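Local coordinates for protein putative aspartyl-tRNA synthetase (Leishmania major, PDB 6OD8) that probably catalyses the ATP-dependent attachment of L-aspartate to tRNA(Asp), releasing AMP and diphosphate, as a class II aminoacyl-tRNA synthetase, at residues V108-S113 and A138-V143; D202-L205 and M210-R213; D329-L334 and Y473-R478; K371-G376 and K438-T443. All coordinates share one frame; numbering follows the deposited sequence.

Interaction 1: V108-S113 and A138-V143; sequences VLRDGS and ATESIV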
loop_
_atom_site.group_PDB
_atom_site.type_symbol
_atom_site.label_atom_id
_atom_site.label_comp_id
_atom_site.label_asym_id
_atom_site.label_seq_id
_atom_site.Cartn_x
_atom_site.Cartn_y
_atom_site.Cartn_z
ATOM N N VAL A 108 -10.798 11.761 34.461
ATOM C CA VAL A 108 -10.207 10.631 33.760
ATOM C C VAL A 108 -9.583 11.195 32.500
ATOM O O VAL A 108 -10.284 11.809 31.683
ATOM C CB VAL A 108 -11.232 9.538 33.413
ATOM C CG1 VAL A 108 -10.549 8.478 32.559
ATOM C CG2 VAL A 108 -11.829 8.926 34.680
ATOM N N LEU A 109 -8.267 11.010 32.358
ATOM C CA LEU A 109 -7.528 11.433 31.175
ATOM C C LEU A 109 -7.236 10.220 30.300
ATOM O O LEU A 109 -6.952 9.127 30.805
ATOM C CB LEU A 109 -6.221 12.143 31.554
ATOM C CG LEU A 109 -6.421 13.360 32.469
ATOM C CD1 LEU A 109 -5.090 14.057 32.806
ATOM C CD2 LEU A 109 -7.425 14.343 31.886
ATOM N N ARG A 110 -7.298 10.431 28.986
ATOM C CA ARG A 110 -7.337 9.356 28.000
ATOM C C ARG A 110 -6.421 9.678 26.824
ATOM O O ARG A 110 -6.305 10.836 26.415
ATOM C CB ARG A 110 -8.773 9.176 27.495
ATOM C CG ARG A 110 -8.995 8.079 26.511
ATOM C CD ARG A 110 -10.383 8.167 25.882
ATOM N NE ARG A 110 -10.408 9.007 24.681
ATOM C CZ ARG A 110 -11.128 10.118 24.541
ATOM N NH1 ARG A 110 -11.905 10.568 25.531
ATOM N NH2 ARG A 110 -11.061 10.791 23.402
ATOM N N ASP A 111 -5.787 8.648 26.267
ATOM C CA ASP A 111 -5.173 8.750 24.942
ATOM C C ASP A 111 -5.404 7.405 24.261
ATOM O O ASP A 111 -4.716 6.421 24.560
ATOM C CB ASP A 111 -3.695 9.109 25.025
ATOM C CG ASP A 111 -3.102 9.422 23.660
ATOM O OD1 ASP A 111 -3.813 9.283 22.640
ATOM O OD2 ASP A 111 -1.919 9.799 23.609
ATOM N N GLY A 112 -6.394 7.361 23.377
ATOM C CA GLY A 112 -6.768 6.092 22.760
ATOM C C GLY A 112 -7.194 5.097 23.822
ATOM O O GLY A 112 -8.030 5.396 24.680
ATOM N N SER A 113 -6.565 3.920 23.811
ATOM C CA SER A 113 -6.927 2.837 24.721
ATOM C C SER A 113 -6.364 2.998 26.132
ATOM O O SER A 113 -6.705 2.200 27.007
ATOM C CB SER A 113 -6.468 1.495 24.143
ATOM O OG SER A 113 -5.085 1.514 23.846
ATOM N N ALA A 138 -14.403 21.364 29.330
ATOM C CA ALA A 138 -15.303 20.577 28.489
ATOM C C ALA A 138 -14.679 19.221 28.185
ATOM O O ALA A 138 -13.487 19.128 27.873
ATOM C CB ALA A 138 -15.602 21.316 27.184
ATOM N N THR A 139 -15.484 18.154 28.278
ATOM C CA THR A 139 -14.949 16.850 27.913
ATOM C C THR A 139 -14.533 16.867 26.447
ATOM O O THR A 139 -15.091 17.608 25.626
ATOM C CB THR A 139 -15.968 15.729 28.162
ATOM O OG1 THR A 139 -17.092 15.919 27.315
ATOM C CG2 THR A 139 -16.434 15.747 29.621
ATOM N N GLU A 140 -13.514 16.066 26.144
ATOM C CA GLU A 140 -12.793 15.946 24.878
ATOM C C GLU A 140 -11.797 17.098 24.659
ATOM O O GLU A 140 -11.050 17.058 23.680
ATOM C CB GLU A 140 -13.726 15.819 23.652
ATOM C CG GLU A 140 -14.612 14.572 23.754
ATOM C CD GLU A 140 -13.766 13.337 23.930
ATOM O OE1 GLU A 140 -13.000 13.009 22.991
ATOM O OE2 GLU A 140 -13.816 12.728 25.025
ATOM N N SER A 141 -11.743 18.104 25.534
ATOM C CA SER A 141 -10.639 19.049 25.471
ATOM C C SER A 141 -9.331 18.284 25.623
ATOM O O SER A 141 -9.286 17.212 26.229
ATOM C CB SER A 141 -10.745 20.106 26.575
ATOM O OG SER A 141 -11.949 20.841 26.492
ATOM N N ILE A 142 -8.260 18.830 25.059
ATOM C CA ILE A 142 -6.932 18.272 25.247
ATOM C C ILE A 142 -6.182 19.173 26.220
ATOM O O ILE A 142 -6.177 20.399 26.071
ATOM C CB ILE A 142 -6.194 18.129 23.908
ATOM C CG1 ILE A 142 -6.898 17.067 23.057
ATOM C CG2 ILE A 142 -4.746 17.756 24.154
ATOM C CD1 ILE A 142 -6.415 17.017 21.629
ATOM N N VAL A 143 -5.582 18.563 27.246
ATOM C CA VAL A 143 -4.935 19.316 28.316
ATOM C C VAL A 143 -3.477 18.900 28.430
ATOM O O VAL A 143 -3.117 17.762 28.126
ATOM C CB VAL A 143 -5.648 19.118 29.674
ATOM C CG1 VAL A 143 -7.010 19.796 29.691
ATOM C CG2 VAL A 143 -5.758 17.632 30.026
#

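Interaction 2: D202-L205 and M210-R213; sequences DTRL and MDLR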
loop_
_atom_site.group_PDB
_atom_site.type_symbol
_atom_site.label_atom_id
_atom_site.label_comp_id
_atom_site.label_asym_id
_atom_site.label_seq_id
_atom_site.Cartn_x
_atom_site.Cartn_y
_atom_site.Cartn_z
ATOM N N ASP A 202 -25.472 6.044 11.031
ATOM C CA ASP A 202 -25.303 7.272 10.251
ATOM C C ASP A 202 -24.778 8.420 11.113
ATOM O O ASP A 202 -23.917 9.187 10.669
ATOM C CB ASP A 202 -26.614 7.654 9.559
ATOM C CG ASP A 202 -26.873 6.810 8.301
ATOM O OD1 ASP A 202 -25.889 6.434 7.606
ATOM O OD2 ASP A 202 -28.059 6.513 8.014
ATOM N N THR A 203 -25.274 8.554 12.346
ATOM C CA THR A 203 -24.754 9.592 13.233
ATOM C C THR A 203 -23.281 9.352 13.543
ATOM O O THR A 203 -22.475 10.291 13.578
ATOM C CB THR A 203 -25.585 9.626 14.513
ATOM O OG1 THR A 203 -26.959 9.803 14.160
ATOM C CG2 THR A 203 -25.141 10.772 15.418
ATOM N N ARG A 204 -22.919 8.087 13.736
ATOM C CA ARG A 204 -21.528 7.687 13.925
ATOM C C ARG A 204 -20.647 8.150 12.771
ATOM O O ARG A 204 -19.575 8.729 12.977
ATOM C CB ARG A 204 -21.483 6.171 14.034
ATOM C CG ARG A 204 -20.655 5.601 15.109
ATOM C CD ARG A 204 -20.744 4.084 15.038
ATOM N NE ARG A 204 -21.614 3.538 16.072
ATOM C CZ ARG A 204 -21.203 3.326 17.319
ATOM N NH1 ARG A 204 -19.949 3.626 17.652
ATOM N NH2 ARG A 204 -22.024 2.820 18.224
ATOM N N LEU A 205 -21.073 7.873 11.537
ATOM C CA LEU A 205 -20.213 8.165 10.396
ATOM C C LEU A 205 -20.202 9.650 10.083
ATOM O O LEU A 205 -19.212 10.154 9.543
ATOM C CB LEU A 205 -20.658 7.357 9.169
ATOM C CG LEU A 205 -20.688 5.842 9.383
ATOM C CD1 LEU A 205 -21.319 5.071 8.176
ATOM C CD2 LEU A 205 -19.305 5.298 9.722
ATOM N N MET A 210 -15.155 11.677 16.062
ATOM C CA MET A 210 -15.552 11.345 17.426
ATOM C C MET A 210 -15.616 9.830 17.621
ATOM O O MET A 210 -15.108 9.288 18.617
ATOM C CB MET A 210 -16.909 11.994 17.737
ATOM C CG MET A 210 -17.386 11.830 19.144
ATOM S SD MET A 210 -16.379 12.801 20.317
ATOM C CE MET A 210 -17.153 12.285 21.846
ATOM N N ASP A 211 -16.272 9.140 16.689
ATOM C CA ASP A 211 -16.431 7.686 16.787
ATOM C C ASP A 211 -15.091 6.973 16.895
ATOM O O ASP A 211 -14.959 5.989 17.636
ATOM C CB ASP A 211 -17.183 7.145 15.574
ATOM C CG ASP A 211 -17.184 5.613 15.549
ATOM O OD1 ASP A 211 -17.941 5.012 16.334
ATOM O OD2 ASP A 211 -16.366 5.024 14.818
ATOM N N LEU A 212 -14.086 7.431 16.139
ATOM C CA LEU A 212 -12.822 6.715 16.123
ATOM C C LEU A 212 -12.156 6.703 17.492
ATOM O O LEU A 212 -11.254 5.895 17.716
ATOM C CB LEU A 212 -11.865 7.327 15.081
ATOM C CG LEU A 212 -12.204 7.131 13.596
ATOM C CD1 LEU A 212 -11.342 8.032 12.694
ATOM C CD2 LEU A 212 -12.043 5.654 13.192
ATOM N N ARG A 213 -12.550 7.605 18.397
ATOM C CA ARG A 213 -11.945 7.671 19.720
ATOM C C ARG A 213 -12.385 6.528 20.631
ATOM O O ARG A 213 -11.769 6.337 21.682
ATOM C CB ARG A 213 -12.281 9.021 20.381
ATOM C CG ARG A 213 -11.869 10.222 19.531
ATOM C CD ARG A 213 -12.380 11.553 20.125
ATOM N NE ARG A 213 -12.272 12.598 19.103
ATOM C CZ ARG A 213 -12.533 13.883 19.297
ATOM N NH1 ARG A 213 -12.928 14.327 20.491
ATOM N NH2 ARG A 213 -12.385 14.721 18.286
#

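Interaction 3: D329-L334 and Y473-R478; sequences DVAESL and YDMFIR. With EDO (1,2-ethanediol), chain H.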
loop_
_atom_site.group_PDB
_atom_site.type_symbol
_atom_site.label_atom_id
_atom_site.label_comp_id
_atom_site.label_asym_id
_atom_site.label_seq_id
_atom_site.Cartn_x
_atom_site.Cartn_y
_atom_site.Cartn_z
ATOM N N ASP A 329 -2.117 -22.519 -3.283
ATOM C CA ASP A 329 -1.088 -22.745 -2.270
ATOM C C ASP A 329 -0.619 -21.424 -1.659
ATOM O O ASP A 329 -0.486 -21.304 -0.432
ATOM C CB ASP A 329 0.110 -23.491 -2.880
ATOM C CG ASP A 329 -0.167 -24.960 -3.178
ATOM O OD1 ASP A 329 -1.211 -25.504 -2.762
ATOM O OD2 ASP A 329 0.684 -25.579 -3.865
ATOM N N VAL A 330 -0.344 -20.422 -2.505
ATOM C CA VAL A 330 0.104 -19.119 -2.010
ATOM C C VAL A 330 -0.997 -18.443 -1.205
ATOM O O VAL A 330 -0.756 -17.922 -0.117
ATOM C CB VAL A 330 0.581 -18.235 -3.181
ATOM C CG1 VAL A 330 0.663 -16.759 -2.785
ATOM C CG2 VAL A 330 1.970 -18.740 -3.658
ATOM N N ALA A 331 -2.225 -18.459 -1.726
ATOM C CA ALA A 331 -3.348 -17.800 -1.055
ATOM C C ALA A 331 -3.596 -18.386 0.331
ATOM O O ALA A 331 -3.866 -17.648 1.285
ATOM C CB ALA A 331 -4.601 -17.923 -1.929
ATOM N N GLU A 332 -3.526 -19.718 0.463
ATOM C CA GLU A 332 -3.749 -20.330 1.773
ATOM C C GLU A 332 -2.620 -20.000 2.739
ATOM O O GLU A 332 -2.861 -19.762 3.934
ATOM C CB GLU A 332 -3.885 -21.848 1.639
ATOM C CG GLU A 332 -5.198 -22.294 1.036
ATOM C CD GLU A 332 -5.235 -23.795 0.794
ATOM O OE1 GLU A 332 -4.158 -24.429 0.858
ATOM O OE2 GLU A 332 -6.332 -24.345 0.543
ATOM N N SER A 333 -1.379 -20.067 2.266
ATOM C CA SER A 333 -0.257 -19.717 3.129
ATOM C C SER A 333 -0.336 -18.251 3.532
ATOM O O SER A 333 0.007 -17.893 4.667
ATOM C CB SER A 333 1.071 -20.001 2.418
ATOM O OG SER A 333 1.202 -21.380 2.112
ATOM N N LEU A 334 -0.802 -17.399 2.611
ATOM C CA LEU A 334 -0.952 -15.972 2.904
ATOM C C LEU A 334 -1.986 -15.750 4.001
ATOM O O LEU A 334 -1.757 -14.993 4.954
ATOM C CB LEU A 334 -1.354 -15.223 1.622
ATOM C CG LEU A 334 -1.916 -13.819 1.771
ATOM C CD1 LEU A 334 -0.814 -12.883 2.247
ATOM C CD2 LEU A 334 -2.499 -13.304 0.450
ATOM N N TYR A 473 -11.337 -21.163 -7.809
ATOM C CA TYR A 473 -11.840 -21.500 -6.479
ATOM C C TYR A 473 -12.366 -20.232 -5.813
ATOM O O TYR A 473 -12.015 -19.111 -6.192
ATOM C CB TYR A 473 -10.743 -22.152 -5.605
ATOM C CG TYR A 473 -9.648 -21.160 -5.300
ATOM C CD1 TYR A 473 -9.760 -20.271 -4.223
ATOM C CD2 TYR A 473 -8.532 -21.061 -6.124
ATOM C CE1 TYR A 473 -8.781 -19.306 -3.971
ATOM C CE2 TYR A 473 -7.537 -20.107 -5.881
ATOM C CZ TYR A 473 -7.667 -19.236 -4.809
ATOM O OH TYR A 473 -6.688 -18.295 -4.586
ATOM N N ASP A 474 -13.188 -20.425 -4.782
ATOM C CA ASP A 474 -13.580 -19.359 -3.869
ATOM C C ASP A 474 -13.127 -19.736 -2.465
ATOM O O ASP A 474 -13.141 -20.913 -2.096
ATOM C CB ASP A 474 -15.105 -19.153 -3.831
ATOM C CG ASP A 474 -15.617 -18.180 -4.884
ATOM O OD1 ASP A 474 -14.856 -17.795 -5.797
ATOM O OD2 ASP A 474 -16.814 -17.818 -4.790
ATOM N N MET A 475 -12.756 -18.729 -1.681
ATOM C CA MET A 475 -12.530 -18.870 -0.250
ATOM C C MET A 475 -13.642 -18.208 0.544
ATOM O O MET A 475 -14.143 -17.141 0.181
ATOM C CB MET A 475 -11.212 -18.233 0.201
ATOM C CG MET A 475 -10.000 -18.789 -0.472
ATOM S SD MET A 475 -8.505 -17.940 0.109
ATOM C CE MET A 475 -7.323 -19.283 -0.012
ATOM N N PHE A 476 -13.966 -18.816 1.681
ATOM C CA PHE A 476 -15.057 -18.371 2.529
ATOM C C PHE A 476 -14.553 -18.181 3.954
ATOM O O PHE A 476 -13.793 -19.008 4.477
ATOM C CB PHE A 476 -16.222 -19.383 2.515
ATOM C CG PHE A 476 -16.834 -19.591 1.145
ATOM C CD1 PHE A 476 -17.938 -18.849 0.748
ATOM C CD2 PHE A 476 -16.299 -20.519 0.259
ATOM C CE1 PHE A 476 -18.492 -19.014 -0.515
ATOM C CE2 PHE A 476 -16.849 -20.692 -1.013
ATOM C CZ PHE A 476 -17.960 -19.955 -1.397
ATOM N N ILE A 477 -14.994 -17.093 4.579
ATOM C CA ILE A 477 -14.781 -16.839 5.997
ATOM C C ILE A 477 -16.147 -16.668 6.638
ATOM O O ILE A 477 -16.942 -15.831 6.190
ATOM C CB ILE A 477 -13.922 -15.578 6.243
ATOM C CG1 ILE A 477 -12.550 -15.700 5.576
ATOM C CG2 ILE A 477 -13.760 -15.352 7.740
ATOM C CD1 ILE A 477 -11.654 -14.455 5.800
ATOM N N ARG A 478 -16.413 -17.450 7.686
ATOM C CA ARG A 478 -17.712 -17.446 8.359
ATOM C C ARG A 478 -18.872 -17.508 7.360
ATOM O O ARG A 478 -19.862 -16.785 7.482
ATOM C CB ARG A 478 -17.849 -16.224 9.279
ATOM C CG ARG A 478 -16.743 -16.054 10.318
ATOM C CD ARG A 478 -17.171 -15.055 11.373
ATOM N NE ARG A 478 -16.055 -14.609 12.199
ATOM C CZ ARG A 478 -15.697 -15.173 13.353
ATOM N NH1 ARG A 478 -16.364 -16.217 13.816
ATOM N NH2 ARG A 478 -14.672 -14.683 14.051
HETATM C C1 EDO H . -1.344 -23.996 2.639
HETATM O O1 EDO H . -0.219 -24.001 3.535
HETATM C C2 EDO H . -0.956 -24.497 1.255
HETATM O O2 EDO H . 0.321 -23.962 0.887
#

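Interaction 4: K371-G376 and K438-T443; sequences KELGVG and KERYGT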
loop_
_atom_site.group_PDB
_atom_site.type_symbol
_atom_site.label_atom_id
_atom_site.label_comp_id
_atom_site.label_asym_id
_atom_site.label_seq_id
_atom_site.Cartn_x
_atom_site.Cartn_y
_atom_site.Cartn_z
ATOM N N LYS A 371 -8.173 -36.927 10.851
ATOM C CA LYS A 371 -8.153 -38.382 10.944
ATOM C C LYS A 371 -9.569 -38.946 11.064
ATOM O O LYS A 371 -9.918 -39.905 10.373
ATOM C CB LYS A 371 -7.279 -38.812 12.128
ATOM N N GLU A 372 -10.400 -38.344 11.927
ATOM C CA GLU A 372 -11.760 -38.832 12.165
ATOM C C GLU A 372 -12.583 -38.903 10.883
ATOM O O GLU A 372 -13.371 -39.841 10.695
ATOM C CB GLU A 372 -12.479 -37.931 13.175
ATOM C CG GLU A 372 -11.947 -37.984 14.594
ATOM C CD GLU A 372 -12.461 -36.827 15.446
ATOM O OE1 GLU A 372 -13.422 -36.150 15.022
ATOM O OE2 GLU A 372 -11.897 -36.594 16.538
ATOM N N LEU A 373 -12.465 -37.899 10.010
ATOM C CA LEU A 373 -13.260 -37.881 8.792
ATOM C C LEU A 373 -12.514 -38.425 7.588
ATOM O O LEU A 373 -13.103 -38.513 6.511
ATOM C CB LEU A 373 -13.751 -36.461 8.478
ATOM C CG LEU A 373 -14.621 -35.793 9.543
ATOM C CD1 LEU A 373 -14.890 -34.352 9.122
ATOM C CD2 LEU A 373 -15.912 -36.544 9.730
ATOM N N GLY A 374 -11.245 -38.795 7.734
ATOM C CA GLY A 374 -10.509 -39.245 6.562
ATOM C C GLY A 374 -10.317 -38.165 5.518
ATOM O O GLY A 374 -10.402 -38.445 4.317
ATOM N N VAL A 375 -10.068 -36.925 5.953
ATOM C CA VAL A 375 -9.687 -35.849 5.044
ATOM C C VAL A 375 -8.334 -36.176 4.428
ATOM O O VAL A 375 -7.419 -36.657 5.115
ATOM C CB VAL A 375 -9.658 -34.517 5.817
ATOM C CG1 VAL A 375 -9.037 -33.392 5.003
ATOM C CG2 VAL A 375 -11.072 -34.137 6.262
ATOM N N GLY A 376 -8.198 -35.934 3.127
ATOM C CA GLY A 376 -6.938 -36.210 2.461
ATOM C C GLY A 376 -5.882 -35.174 2.810
ATOM O O GLY A 376 -6.186 -34.105 3.313
ATOM N N LYS A 438 -18.826 -25.801 9.087
ATOM C CA LYS A 438 -18.409 -25.601 10.472
ATOM C C LYS A 438 -18.834 -26.779 11.336
ATOM O O LYS A 438 -18.054 -27.274 12.161
ATOM C CB LYS A 438 -18.978 -24.285 11.009
ATOM C CG LYS A 438 -18.616 -23.958 12.472
ATOM C CD LYS A 438 -17.136 -23.711 12.667
ATOM C CE LYS A 438 -16.821 -23.304 14.124
ATOM N NZ LYS A 438 -17.484 -22.013 14.501
ATOM N N GLU A 439 -20.062 -27.263 11.134
ATOM C CA GLU A 439 -20.577 -28.351 11.951
ATOM C C GLU A 439 -19.851 -29.660 11.671
ATOM O O GLU A 439 -19.572 -30.421 12.600
ATOM C CB GLU A 439 -22.081 -28.494 11.724
ATOM C CG GLU A 439 -22.863 -27.272 12.206
ATOM C CD GLU A 439 -24.364 -27.369 11.961
ATOM O OE1 GLU A 439 -24.798 -28.288 11.229
ATOM O OE2 GLU A 439 -25.105 -26.515 12.508
ATOM N N ARG A 440 -19.511 -29.928 10.406
ATOM C CA ARG A 440 -18.877 -31.200 10.040
ATOM C C ARG A 440 -17.386 -31.200 10.338
ATOM O O ARG A 440 -16.869 -32.148 10.945
ATOM C CB ARG A 440 -19.072 -31.504 8.553
ATOM C CG ARG A 440 -18.587 -32.923 8.190
ATOM C CD ARG A 440 -18.867 -33.291 6.745
ATOM N NE ARG A 440 -18.172 -34.518 6.327
ATOM C CZ ARG A 440 -18.555 -35.743 6.672
ATOM N NH1 ARG A 440 -19.607 -35.903 7.464
ATOM N NH2 ARG A 440 -17.887 -36.809 6.230
ATOM N N TYR A 441 -16.686 -30.148 9.892
ATOM C CA TYR A 441 -15.229 -30.066 9.905
ATOM C C TYR A 441 -14.673 -29.188 11.012
ATOM O O TYR A 441 -13.471 -29.266 11.281
ATOM C CB TYR A 441 -14.697 -29.533 8.558
ATOM C CG TYR A 441 -15.085 -30.457 7.401
ATOM C CD1 TYR A 441 -14.368 -31.624 7.145
ATOM C CD2 TYR A 441 -16.183 -30.173 6.595
ATOM C CE1 TYR A 441 -14.737 -32.487 6.110
ATOM C CE2 TYR A 441 -16.545 -31.011 5.551
ATOM C CZ TYR A 441 -15.818 -32.172 5.310
ATOM O OH TYR A 441 -16.182 -33.046 4.289
ATOM N N GLY A 442 -15.496 -28.324 11.613
ATOM C CA GLY A 442 -15.059 -27.520 12.747
ATOM C C GLY A 442 -14.320 -26.252 12.407
ATOM O O GLY A 442 -13.669 -25.677 13.289
ATOM N N THR A 443 -14.416 -25.774 11.166
ATOM C CA THR A 443 -13.629 -24.638 10.723
ATOM C C THR A 443 -14.531 -23.554 10.147
ATOM O O THR A 443 -15.582 -23.840 9.562
ATOM C CB THR A 443 -12.565 -25.035 9.687
ATOM O OG1 THR A 443 -11.788 -23.879 9.346
ATOM C CG2 THR A 443 -13.209 -25.614 8.437
#

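Interaction 1: V108-S113 and A138-V143
The guanidinium of Arg-110 and the carboxylate of Glu-140 meet edge to edge, their planes only 3° apart, so neither group lies over a face of the other. Arg-110 grips end-on: NH1 donates to OE2 of Glu-140 at 2.9 Å, and NH2 donates to OE1 of the same carboxylate at 3.0 Å. Both bonds are nearly straight, and each oxygen offers its syn lone pair, the geometry of a bidentate salt bridge. The arginine chain leaves with CG anti to the backbone N (chi1 -178°) and turns at chi3, which swings its end toward the other segment. Glu-140 sits at the third position of a type II beta turn, Ala-138 to Ser-141, with a positive phi of 77°. That turn is closed twice over, since Ser-141 N and Ser-141 OG both donate to Ala-138 O from the same face of the carbonyl. One residue before Arg-110, Leu-109 CD2 rests against Val-143 CG2 at 4.1 Å, a small apolar contact within the OB-fold domain; strand 88-100 pairs with both strands here. Glu-140 OE1 is shared with Arg-213, and Arg-110 NH2 also pairs with Asp-286 of the second subunit. Two arginines and two acids thus alternate at this buried subunit boundary, where the charges would largely offset one another and the coplanar grip fixes the carboxylate's rotation.

Interaction 2: D202-L205 and M210-R213
Arg-204 reaches Asp-211 through a chain that runs straight at chi2 and then bends at chi3 (-104°), turning its guanidinium back toward the neighbouring helix. The side chain of Asp-211 sets out toward Arg-204, with CG anti to the backbone N. The result is a one-point salt bridge: Arg-204 NH1 donates to Asp-211 OD1 at 2.8 Å, with an N-H...O angle of 157°. The oxygen lies at the edge of the guanidinium, near its plane, yet the two flat groups stand 89° apart, and NH1 meets OD1 almost head-on along the C-O bond. This perpendicular setting differs from a two-pronged grip, because the second carboxylate oxygen is turned elsewhere. The arginine's aliphatic part also packs close, its CG lying 3.0 Å from Asp-211 OD1. The two segments belong to the consecutive short helices 201-206 and 208-211, which lead into the long helix 215-237 of the class II synthetase domain; the CA atoms of Arg-204 and Asp-211 come within 5.8 Å across the short connection between the two helices. Asp-211 OD2 is held by Arg-208 in a salt bridge and by the hydroxyl of Ser-217 on the long helix, so the buried carboxylate has polar partners at both oxygens. On the arginine side, NH1 has a second acceptor in the carbonyl oxygen of Ala-188, which ties this connection to helix 185-189.

Interaction 3: D329-L334 and Y473-R478
Ala-331 and Met-475 form the close part of this contact, methyl against methyl, with Ala-331 CB 3.6 Å from Met-475 CE. The same Ala-331 CB lies 3.4 Å from Tyr-473 OH, so one methyl meets the ends of both side chains reaching from the strand. Tyr-473 and Met-475 alternate along the strand with Asp-474 and therefore point the same way, toward the helix. The methionine puts CG anti to its carbonyl carbon (chi1 -59°), stays extended at chi2 and bends at chi3, which carries CE up to the helix, where it also touches the aliphatic CG of the next residue, Glu-332, at 3.8 Å. No hydrogen bond crosses between helix and strand; the packing consists of methyl, methylene and phenol-end contacts.

The flank away from the strand is more open: Ala-331, Glu-332, Tyr-473 and Met-475 are buried, whereas Asp-329 and Ser-333 are partly exposed and there meet a 1,2-ethanediol, probably from the crystallisation liquor. Its O2 is hydrogen-bonded to Asp-329 O (3.1 Å) and Ser-333 OG (3.0 Å), and Ser-397 and Asn-394 bind it as well. The carboxylate of Glu-332 forms a salt bridge through OE2 with Arg-401, which also pairs with Asp-329. Asp-329 meanwhile reaches the hydroxyl of Tyr-68 of the second subunit.

The short helix and strand segments run 12° from parallel with axes 11.2 Å apart, consistent with a helix laid along a sheet. Helix 325-342 thus packs on a face of the large mixed, mainly antiparallel sheet that forms the catalytic core of class II synthetases.

Interaction 4: K371-G376 and K438-T443
Leu-373 and Tyr-441, whose CA atoms lie 8.1 Å apart, bring together the C-terminal ends of two helices. Gly-374 follows helix 367-373 with positive phi (65°) in a Schellman motif, and Gly-442 leaves helix 427-441, also with positive phi. After Gly-374 the chain turns into strand 376-377, outermost in the large sheet within this chain, placing Val-375 beside the second helix end; this is helix-end packing at the periphery of the class II synthetase domain.

Leu-373 lies against both Arg-440 and Tyr-441 of the other helix. Its CD1 sits 3.4 Å from Tyr-441 CD1, approaching the ring obliquely, and 3.5 Å from the carbonyl oxygen of Arg-440. The other branch, CD2, lies over one face of the Arg-440 guanidinium, offset toward its rim and 4.0 Å from NH2. Val-375 adds a lighter touch: its CG2 meets the edge of the tyrosine ring at CE1, 4.0 Å away and near the ring plane.

The partners of Leu-373 are themselves held together. Arg-440 runs extended from CG to NE, starting with CG anti to the backbone N (chi1 -172°), and its CG lies over a face of the Tyr-441 ring. Asp-386 binds both, OD1 in a salt bridge with Arg-440 NH2 and OD2 in a hydrogen bond with Tyr-441 OH, while Phe-388 packs against both side chains. Between the two side chains runs a weak bond, Arg-440 NE to Tyr-441 OH, 3.2 Å long with an N-H...O angle of 146°.

Interactions 1 and 2 are buried and charged, and they touch: Arg-213 of the second pairs with Glu-140 of the first, NH1 to OE1 at 2.8 Å, joining the OB-fold domain to the synthetase domain beside the second subunit. They differ in form, a coplanar two-pronged bridge in one and a single bond between perpendicular groups in the other. Interactions 3 and 4 lie on the opposite side of the chain's centre, with their own centres about 17 Å apart and no contact between them. Both rest on apolar side chains, but interaction 3 is buried against the large sheet, whereas interaction 4 is only partly buried, where charged and aromatic groups share the packing.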